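Local coordinates for protein dihydropteroate synthase (Clostridioides difficile, PDB 6PZ2) that catalyses the condensation of a pterin pyrophosphate with p-aminobenzoate to form dihydropteroate in folate synthesis, at residues Gly55-Ser58 with Ser64-Asp67. Residues are numbered along the deposited sequence; the frame is centred on the assembly and turned at random.
Sequences GGES and SYVD
The carboxylate of Glu-57 takes the backbone N-H of Val-66, with Glu-57 OE2 2.6 Å from Val-66 N. The bond is short and nearly straight, 169° at the hydrogen. The N-H meets OE2 from above the carboxylate plane, 36° out of it. CG stands anti to the Glu-57 backbone N (chi1 180°) and the chain stays extended beyond it, which carries the carboxylate across to the 64-67 backbone. Outside the two segments, OE2 also forms a salt bridge with Lys-96, and OE1 is hydrogen-bonded to Tyr-95 OH. Both carboxylate oxygens are thus held, which should fix the rotation of the group. The positive charge of Lys-96 probably eases the closeness of Glu-57 OE2 and Val-66 O, two acceptors 3.2 Å apart.

One water provides a second polar link. It accepts from Ser-58 N at 2.9 Å and donates to Ser-64 O at 2.8 Å.

The segments lie at the end of strand 51-55 and in the loop leading to helix 68-85 of the TIM-barrel fold. This beta-alpha loop follows the C-terminal end of the strand, the side where a TIM barrel carries its active site. The Ser-58 side chain lies near, but not in contact with, the bound pteroic acid. At the far end of the loop, Asp-67 is the N-cap of helix 68-85, and its OD2 accepts from Glu-70 N.

The apolar contact lies alongside the carboxylate bond. Val-66 CG2 rests against the Glu-57 methylenes, 3.7 Å from Glu-57 CG, and the two side chains run past each other in opposite directions. Val-66 CG2 also lies 3.9 Å from Gly-56 O, which accepts a hydrogen bond from Arg-74.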
# COMPACT_ATOMS: atom_id res chain seq x y z
N GLY A 55 -23.87 3.49 10.52
CA GLY A 55 -23.97 3.02 11.90
C GLY A 55 -24.50 4.11 12.81
O GLY A 55 -24.10 5.26 12.69
N GLY A 56 -25.38 3.74 13.73
CA GLY A 56 -25.93 4.71 14.64
C GLY A 56 -25.42 4.51 16.06
O GLY A 56 -25.77 5.24 16.96
N GLU A 57 -24.68 3.44 16.24
CA GLU A 57 -23.88 3.19 17.43
C GLU A 57 -22.43 3.03 16.97
O GLU A 57 -22.16 2.39 15.96
CB GLU A 57 -24.30 1.90 18.12
CG GLU A 57 -23.49 1.58 19.36
CD GLU A 57 -24.02 0.43 20.21
OE1 GLU A 57 -23.35 -0.60 20.24
OE2 GLU A 57 -25.04 0.58 20.89
N SER A 58 -21.49 3.62 17.70
CA SER A 58 -20.09 3.42 17.39
C SER A 58 -19.57 2.17 18.13
O SER A 58 -19.70 2.07 19.36
CB SER A 58 -19.32 4.67 17.78
OG SER A 58 -17.93 4.51 17.51
N SER A 64 -20.16 4.60 23.90
CA SER A 64 -21.22 4.08 24.73
C SER A 64 -22.20 3.22 23.90
O SER A 64 -22.25 3.26 22.66
CB SER A 64 -21.90 5.22 25.44
OG SER A 64 -22.48 6.13 24.51
N TYR A 65 -22.93 2.39 24.62
CA TYR A 65 -24.01 1.58 24.07
C TYR A 65 -25.19 2.52 23.80
O TYR A 65 -25.44 3.44 24.55
CB TYR A 65 -24.35 0.46 25.06
CG TYR A 65 -25.69 -0.22 24.85
CD1 TYR A 65 -25.79 -1.42 24.15
CD2 TYR A 65 -26.86 0.31 25.39
CE1 TYR A 65 -27.01 -2.05 23.96
CE2 TYR A 65 -28.09 -0.32 25.22
CZ TYR A 65 -28.16 -1.50 24.50
OH TYR A 65 -29.37 -2.11 24.29
N VAL A 66 -25.88 2.28 22.70
CA VAL A 66 -27.10 2.98 22.31
C VAL A 66 -28.25 1.97 22.35
O VAL A 66 -28.10 0.87 21.78
CB VAL A 66 -26.91 3.52 20.87
CG1 VAL A 66 -28.05 4.39 20.40
CG2 VAL A 66 -25.59 4.27 20.72
N ASP A 67 -29.40 2.34 22.94
CA ASP A 67 -30.57 1.45 22.87
C ASP A 67 -31.09 1.50 21.44
O ASP A 67 -30.84 2.47 20.71
CB ASP A 67 -31.63 1.75 23.94
CG ASP A 67 -32.49 2.97 23.65
OD1 ASP A 67 -32.24 4.01 24.28
OD2 ASP A 67 -33.39 2.88 22.78
O HOH W 1 -21.98 4.76 20.34